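Local coordinates for hydrazine synthase subunit alpha (Candidatus Kuenenia stuttgartiensis, PDB 5C2V), which forms part of the hydrazine synthase complex and catalyses the condensation of hydroxylamine with ammonia to give hydrazine, at residues G174-D177 against E178-P182; S249-G253 against E254-M258. All coordinates share one frame; numbering follows the deposited sequence.

Both interactions are tight reversals in loops between antiparallel strands of the propeller-bearing N-terminal domain, but on different sheets. Interaction 1 belongs to the connection from strand 154-171 to strand 186-191, interaction 2 to that from strand 239-245 to strand 256-262. Each is partly buried, and backbone bonds close both turns. In residues 174-182 a carboxylate adds bonds to the backbone amides around the turn, and the heme lies farther off. Residues 249-258 have glycines at the turn positions, while two arginines meet beside them and one reaches a heme propionate. With centres 16 Å apart, the loops touch where Phe179 CZ packs 3.6 Å from Glu254 O.

Interaction 1: G174-D177 against E178-P182; sequences GVMD and EFHNP
Asp177 and Asn181 face each other across a type I turn that runs from Asp177 to His180 and is closed by His180 N bonding to Asp177 O at 3.1 Å. A second backbone bond, Asp177 N to Asn181 O, also 3.1 Å and with its donor in the carbonyl plane, ties the chain together one residue farther on. His180 takes the positive phi (64°) that this path demands. The Asp177 side chain reinforces the reversal from inside: chi1 of 65° places CG between the backbone N and the carbonyl carbon, folding the carboxylate over the turn. OD1 then accepts Asn181 N at 2.7 Å from above the carboxylate plane, and more weakly Phe179 N at 2.9 Å, so one oxygen serves two amides. OD2 lies 3.4 Å from CB of Asn181, and the Asp177 carboxylate and the Asn181 side-chain amide are turned 64° against each other. On another flank Met176 stretches out, its CE 3.7 Å from His180 O and its SD at the edge of the imidazole. Glu178 turns away from residues 174-177 and is buried, its OE2 bonding to Trp545; Gln501 adds a side-chain donor to the Asp177 carbonyl. The paired backbone bonds and left-handed fourth residue are characteristic of a type I turn with a G1 beta bulge, here combined with a weak Asx turn.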
ATOM      1  N   GLY D 174      20.908  -5.269  27.264  1.00 79.20           N
ATOM      2  CA  GLY D 174      21.123  -3.835  27.257  1.00 67.88           C
ATOM      3  C   GLY D 174      21.170  -3.325  25.831  1.00 63.65           C
ATOM      4  O   GLY D 174      21.866  -2.357  25.523  1.00 52.57           O
ATOM      5  N   VAL D 175      20.420  -3.987  24.957  1.00 73.01           N
ATOM      6  CA  VAL D 175      20.438  -3.680  23.534  1.00 56.15           C
ATOM      7  C   VAL D 175      19.024  -3.420  23.009  1.00 73.64           C
ATOM      8  O   VAL D 175      18.056  -4.026  23.471  1.00 80.17           O
ATOM      9  CB  VAL D 175      21.107  -4.828  22.732  1.00 71.63           C
ATOM     10  CG1 VAL D 175      20.289  -6.106  22.829  1.00 68.87           C
ATOM     11  CG2 VAL D 175      21.314  -4.432  21.283  1.00 68.76           C
ATOM     12  N   MET D 176      18.911  -2.498  22.058  1.00 61.93           N
ATOM     13  CA  MET D 176      17.625  -2.167  21.453  1.00 67.61           C
ATOM     14  C   MET D 176      17.647  -2.404  19.947  1.00 57.63           C
ATOM     15  O   MET D 176      18.628  -2.080  19.278  1.00 63.86           O
ATOM     16  CB  MET D 176      17.254  -0.709  21.739  1.00 67.10           C
ATOM     17  CG  MET D 176      16.384  -0.503  22.969  1.00 65.98           C
ATOM     18  SD  MET D 176      16.128   1.247  23.333  1.00 62.47           S
ATOM     19  CE  MET D 176      14.909   1.153  24.640  1.00 74.04           C
ATOM     20  N   ASP D 177      16.566  -2.966  19.413  1.00 50.60           N
ATOM     21  CA  ASP D 177      16.444  -3.111  17.968  1.00 52.92           C
ATOM     22  C   ASP D 177      15.938  -1.809  17.355  1.00 55.09           C
ATOM     23  O   ASP D 177      15.891  -0.775  18.022  1.00 64.97           O
ATOM     24  CB  ASP D 177      15.531  -4.291  17.592  1.00 62.42           C
ATOM     25  CG  ASP D 177      14.077  -4.096  18.015  1.00 51.28           C
ATOM     26  OD1 ASP D 177      13.712  -3.019  18.530  1.00 54.23           O
ATOM     27  OD2 ASP D 177      13.283  -5.041  17.816  1.00 53.69           O
ATOM     28  N   GLU D 178      15.565  -1.862  16.083  1.00 66.29           N
ATOM     29  CA  GLU D 178      15.129  -0.672  15.365  1.00 70.75           C
ATOM     30  C   GLU D 178      13.717  -0.234  15.770  1.00 59.84           C
ATOM     31  O   GLU D 178      13.301   0.888  15.482  1.00 63.13           O
ATOM     32  CB  GLU D 178      15.215  -0.924  13.859  1.00 61.23           C
ATOM     33  CG  GLU D 178      16.647  -1.156  13.383  1.00 38.75           C
ATOM     34  CD  GLU D 178      16.727  -1.766  11.998  1.00 48.55           C
ATOM     35  OE1 GLU D 178      16.120  -2.833  11.778  1.00 44.00           O
ATOM     36  OE2 GLU D 178      17.407  -1.180  11.128  1.00 54.02           O
ATOM     37  N   PHE D 179      12.989  -1.123  16.438  1.00 57.48           N
ATOM     38  CA  PHE D 179      11.672  -0.796  16.981  1.00 48.75           C
ATOM     39  C   PHE D 179      11.761  -0.385  18.450  1.00 49.11           C
ATOM     40  O   PHE D 179      10.739  -0.179  19.108  1.00 59.01           O
ATOM     41  CB  PHE D 179      10.715  -1.978  16.820  1.00 39.30           C
ATOM     42  CG  PHE D 179      10.340  -2.264  15.395  1.00 51.93           C
ATOM     43  CD1 PHE D 179       9.915  -1.243  14.561  1.00 51.86           C
ATOM     44  CD2 PHE D 179      10.418  -3.550  14.889  1.00 66.90           C
ATOM     45  CE1 PHE D 179       9.568  -1.502  13.247  1.00 64.88           C
ATOM     46  CE2 PHE D 179      10.074  -3.815  13.576  1.00 60.64           C
ATOM     47  CZ  PHE D 179       9.650  -2.789  12.754  1.00 55.49           C
ATOM     48  N   HIS D 180      12.992  -0.294  18.949  1.00 53.98           N
ATOM     49  CA  HIS D 180      13.284   0.039  20.345  1.00 55.16           C
ATOM     50  C   HIS D 180      12.772  -1.023  21.316  1.00 57.50           C
ATOM     51  O   HIS D 180      12.510  -0.734  22.483  1.00 55.62           O
ATOM     52  CB  HIS D 180      12.704   1.407  20.717  1.00 46.37           C
ATOM     53  CG  HIS D 180      13.139   2.516  19.811  1.00 47.90           C
ATOM     54  ND1 HIS D 180      12.410   2.908  18.711  1.00 53.42           N
ATOM     55  CD2 HIS D 180      14.233   3.315  19.840  1.00 48.91           C
ATOM     56  CE1 HIS D 180      13.032   3.903  18.101  1.00 56.73           C
ATOM     57  NE2 HIS D 180      14.142   4.167  18.769  1.00 46.66           N
ATOM     58  N   ASN D 181      12.632  -2.254  20.830  1.00 50.60           N
ATOM     59  CA  ASN D 181      12.380  -3.391  21.707  1.00 55.29           C
ATOM     60  C   ASN D 181      13.662  -3.723  22.456  1.00 59.56           C
ATOM     61  O   ASN D 181      14.754  -3.524  21.926  1.00 54.66           O
ATOM     62  CB  ASN D 181      11.893  -4.604  20.911  1.00 67.32           C
ATOM     63  CG  ASN D 181      10.543  -4.374  20.265  1.00 58.07           C
ATOM     64  OD1 ASN D 181      10.387  -4.528  19.053  1.00 72.75           O
ATOM     65  ND2 ASN D 181       9.554  -4.009  21.072  1.00 68.52           N
ATOM     66  N   PRO D 182      13.547  -4.228  23.693  1.00 54.91           N
ATOM     67  CA  PRO D 182      14.795  -4.465  24.425  1.00 62.38           C
ATOM     68  C   PRO D 182      15.454  -5.797  24.072  1.00 63.42           C
ATOM     69  O   PRO D 182      15.854  -6.542  24.968  1.00 57.11           O
ATOM     70  CB  PRO D 182      14.335  -4.461  25.882  1.00 45.33           C
ATOM     71  CG  PRO D 182      12.945  -5.021  25.813  1.00 38.56           C
ATOM     72  CD  PRO D 182      12.357  -4.523  24.512  1.00 59.56           C
TER

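Interaction 2: S249-G253 against E254-M258; sequences SRAGG and EGRVM. With HEC (heme c), chain B.
Ala251 and Glu254 are the ends of a type I' beta turn in the loop between strands 239-245 and 256-262, neighbours in a four-stranded antiparallel blade of the beta-propeller. Glu254 N bonds to Ala251 O at 3.2 Å from above the carbonyl plane, and Gly255 N reaches back to Arg250 O at 3.0 Å. Gly252 and Gly253 occupy the two turn positions with positive phi, a backbone shape that favours glycine. The tight part lies on the side of the arginines. Ala251 CB sits 3.6 Å above the centre of one face of the Arg256 guanidinium, and the same methyl is also over a face of the Arg250 guanidinium, less closely. The two arginines cross at about a right angle, their planes 82° apart, and Arg250 NH2 comes edge-on to Arg256 CB at 3.5 Å. The heme propionate beside Arg250 and Asp277, a long and weak ion-pair partner of Arg256, probably offset the positive charge gathered here. By contrast, the outer side is loose: Gly252 and Glu254 are exposed, and the glutamate chain runs out extended beyond CG, touching Thr283 of another loop. Arg250 belongs to the pocket of a heme c. Its chain is bent at chi3 (107°), which swings the guanidinium toward the cofactor and brings NH1 to 2.5 Å from heme propionate oxygen O2D, which lies at the edge of the guanidinium, near its plane.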
ATOM      1  N   SER D 249      12.949   4.232   7.210  1.00 50.33           N
ATOM      2  CA  SER D 249      11.552   4.428   6.835  1.00 50.79           C
ATOM      3  C   SER D 249      11.078   3.360   5.854  1.00 46.07           C
ATOM      4  O   SER D 249       9.999   3.473   5.273  1.00 53.97           O
ATOM      5  CB  SER D 249      11.353   5.824   6.238  1.00 45.16           C
ATOM      6  OG  SER D 249      12.107   5.984   5.051  1.00 41.90           O
ATOM      7  N   ARG D 250      11.916   2.345   5.656  1.00 43.45           N
ATOM      8  CA  ARG D 250      11.668   1.272   4.695  1.00 38.84           C
ATOM      9  C   ARG D 250      10.284   0.638   4.799  1.00 39.97           C
ATOM     10  O   ARG D 250       9.768   0.419   5.896  1.00 56.29           O
ATOM     11  CB  ARG D 250      12.718   0.174   4.869  1.00 52.90           C
ATOM     12  CG  ARG D 250      12.786  -0.810   3.725  1.00 71.54           C
ATOM     13  CD  ARG D 250      13.606  -2.034   4.088  1.00 39.68           C
ATOM     14  NE  ARG D 250      12.761  -3.207   4.291  1.00 40.23           N
ATOM     15  CZ  ARG D 250      12.259  -3.942   3.303  1.00 44.89           C
ATOM     16  NH1 ARG D 250      12.519  -3.624   2.042  1.00 41.01           N
ATOM     17  NH2 ARG D 250      11.498  -4.993   3.572  1.00 52.13           N
ATOM     18  N   ALA D 251       9.698   0.361   3.637  1.00 45.17           N
ATOM     19  CA  ALA D 251       8.418  -0.336   3.523  1.00 37.45           C
ATOM     20  C   ALA D 251       7.310   0.358   4.302  1.00 49.84           C
ATOM     21  O   ALA D 251       6.785  -0.188   5.273  1.00 44.50           O
ATOM     22  CB  ALA D 251       8.561  -1.781   3.985  1.00 57.54           C
ATOM     23  N   GLY D 252       6.958   1.565   3.871  1.00 48.46           N
ATOM     24  CA  GLY D 252       5.912   2.333   4.520  1.00 43.79           C
ATOM     25  C   GLY D 252       6.240   2.677   5.959  1.00 40.83           C
ATOM     26  O   GLY D 252       5.348   2.974   6.754  1.00 45.51           O
ATOM     27  N   GLY D 253       7.524   2.630   6.297  1.00 53.48           N
ATOM     28  CA  GLY D 253       7.977   2.958   7.635  1.00 38.57           C
ATOM     29  C   GLY D 253       7.848   1.823   8.634  1.00 47.75           C
ATOM     30  O   GLY D 253       8.370   1.913   9.744  1.00 66.46           O
ATOM     31  N   GLU D 254       7.129   0.769   8.261  1.00 40.23           N
ATOM     32  CA  GLU D 254       6.933  -0.368   9.158  1.00 62.14           C
ATOM     33  C   GLU D 254       7.847  -1.571   8.899  1.00 56.89           C
ATOM     34  O   GLU D 254       7.835  -2.531   9.671  1.00 44.29           O
ATOM     35  CB  GLU D 254       5.473  -0.817   9.094  1.00 58.40           C
ATOM     36  CG  GLU D 254       4.502   0.216   9.641  1.00 69.70           C
ATOM     37  CD  GLU D 254       3.055  -0.140   9.375  1.00 78.33           C
ATOM     38  OE1 GLU D 254       2.772  -0.744   8.319  1.00 96.46           O
ATOM     39  OE2 GLU D 254       2.198   0.183  10.225  1.00 84.37           O
ATOM     40  N   GLY D 255       8.641  -1.524   7.832  1.00 52.88           N
ATOM     41  CA  GLY D 255       9.527  -2.630   7.498  1.00 44.64           C
ATOM     42  C   GLY D 255       8.792  -3.920   7.164  1.00 49.92           C
ATOM     43  O   GLY D 255       7.565  -3.933   7.076  1.00 50.20           O
ATOM     44  N   ARG D 256       9.538  -5.009   6.983  1.00 62.97           N
ATOM     45  CA  ARG D 256       8.930  -6.314   6.698  1.00 58.54           C
ATOM     46  C   ARG D 256       9.735  -7.471   7.287  1.00 53.57           C
ATOM     47  O   ARG D 256      10.939  -7.356   7.488  1.00 57.94           O
ATOM     48  CB  ARG D 256       8.774  -6.524   5.188  1.00 52.82           C
ATOM     49  CG  ARG D 256       7.531  -5.889   4.578  1.00 70.88           C
ATOM     50  CD  ARG D 256       7.377  -6.263   3.111  1.00 66.54           C
ATOM     51  NE  ARG D 256       8.130  -5.377   2.228  1.00 88.31           N
ATOM     52  CZ  ARG D 256       7.611  -4.324   1.604  1.00 92.98           C
ATOM     53  NH1 ARG D 256       6.327  -4.025   1.760  1.00 71.02           N
ATOM     54  NH2 ARG D 256       8.372  -3.573   0.819  1.00 65.56           N
ATOM     55  N   VAL D 257       9.064  -8.587   7.559  1.00 52.01           N
ATOM     56  CA  VAL D 257       9.748  -9.795   8.016  1.00 55.41           C
ATOM     57  C   VAL D 257       9.811 -10.816   6.884  1.00 47.08           C
ATOM     58  O   VAL D 257       8.791 -11.374   6.480  1.00 46.70           O
ATOM     59  CB  VAL D 257       9.054 -10.424   9.239  1.00 63.81           C
ATOM     60  CG1 VAL D 257       9.746 -11.720   9.634  1.00 55.60           C
ATOM     61  CG2 VAL D 257       9.049  -9.447  10.403  1.00 53.65           C
ATOM     62  N   MET D 258      11.016 -11.056   6.380  1.00 43.88           N
ATOM     63  CA  MET D 258      11.208 -11.879   5.192  1.00 57.41           C
ATOM     64  C   MET D 258      11.782 -13.255   5.501  1.00 52.82           C
ATOM     65  O   MET D 258      12.520 -13.432   6.468  1.00 41.60           O
ATOM     66  CB  MET D 258      12.128 -11.169   4.197  1.00 63.93           C
ATOM     67  CG  MET D 258      13.578 -11.073   4.652  1.00 50.89           C
ATOM     68  SD  MET D 258      14.720 -10.703   3.306  1.00 48.17           S
ATOM     69  CE  MET D 258      16.235 -10.406   4.212  1.00 28.88           C
TER
HETATM   70 FE   HEC B 905      20.907  -4.395  -2.666  1.00 48.54          FE
HETATM   71  CHA HEC B 905      17.875  -4.773  -1.058  1.00 67.93           C
HETATM   72  CHB HEC B 905      22.033  -7.273  -1.181  1.00 51.37           C
HETATM   73  CHC HEC B 905      24.068  -3.830  -3.937  1.00 55.11           C
HETATM   74  CHD HEC B 905      19.870  -1.402  -3.979  1.00 57.58           C
HETATM   75  NA  HEC B 905      20.103  -5.765  -1.369  1.00 50.11           N
HETATM   76  C1A HEC B 905      18.837  -5.727  -0.820  1.00 53.49           C
HETATM   77  C2A HEC B 905      18.689  -6.872   0.052  1.00 53.17           C
HETATM   78  C3A HEC B 905      19.832  -7.563   0.024  1.00 61.40           C
HETATM   79  C4A HEC B 905      20.747  -6.882  -0.872  1.00 59.62           C
HETATM   80  CMA HEC B 905      20.133  -8.861   0.804  1.00 46.79           C
HETATM   81  CAA HEC B 905      17.425  -7.214   0.871  1.00 41.94           C
HETATM   82  CBA HEC B 905      16.602  -8.274   0.144  1.00 45.38           C
HETATM   83  CGA HEC B 905      16.014  -7.718  -1.128  1.00 58.95           C
HETATM   84  O1A HEC B 905      16.149  -8.376  -2.192  1.00 62.20           O
HETATM   85  O2A HEC B 905      15.411  -6.616  -1.085  1.00 66.99           O
HETATM   86  NB  HEC B 905      22.769  -5.307  -2.466  1.00 71.76           N
HETATM   87  C1B HEC B 905      22.895  -6.614  -2.030  1.00 54.23           C
HETATM   88  C2B HEC B 905      24.090  -7.169  -2.633  1.00 69.38           C
HETATM   89  C3B HEC B 905      24.658  -6.226  -3.387  1.00 62.03           C
HETATM   90  C4B HEC B 905      23.838  -5.032  -3.302  1.00 58.13           C
HETATM   91  CMB HEC B 905      24.624  -8.603  -2.428  1.00 43.09           C
HETATM   92  CAB HEC B 905      25.954  -6.403  -4.211  1.00 38.59           C
HETATM   93  CBB HEC B 905      27.069  -5.503  -3.633  1.00 38.39           C
HETATM   94  NC  HEC B 905      21.793  -2.917  -3.804  1.00 46.91           N
HETATM   95  C1C HEC B 905      23.135  -2.833  -4.126  1.00 63.74           C
HETATM   96  C2C HEC B 905      23.358  -1.564  -4.789  1.00 58.70           C
HETATM   97  C3C HEC B 905      22.230  -0.856  -4.701  1.00 52.51           C
HETATM   98  C4C HEC B 905      21.202  -1.716  -4.144  1.00 55.43           C
HETATM   99  CMC HEC B 905      24.738  -0.999  -5.192  1.00 44.58           C
HETATM  100  CAC HEC B 905      22.032   0.583  -5.226  1.00 42.05           C
HETATM  101  CBC HEC B 905      21.773   1.534  -4.037  1.00 51.78           C
HETATM  102  ND  HEC B 905      19.151  -3.260  -2.530  1.00 70.58           N
HETATM  103  C1D HEC B 905      18.951  -2.054  -3.193  1.00 49.37           C
HETATM  104  C2D HEC B 905      17.612  -1.581  -2.928  1.00 51.61           C
HETATM  105  C3D HEC B 905      16.986  -2.642  -2.016  1.00 60.05           C
HETATM  106  C4D HEC B 905      18.015  -3.637  -1.821  1.00 55.98           C
HETATM  107  CMD HEC B 905      16.960  -0.287  -3.462  1.00 44.49           C
HETATM  108  CAD HEC B 905      15.566  -2.653  -1.414  1.00 55.11           C
HETATM  109  CBD HEC B 905      15.443  -1.496  -0.431  1.00 41.68           C
HETATM  110  CGD HEC B 905      14.054  -1.467   0.143  1.00 54.79           C
HETATM  111  O1D HEC B 905      13.719  -0.463   0.819  1.00 57.99           O
HETATM  112  O2D HEC B 905      13.284  -2.439  -0.081  1.00 42.45           O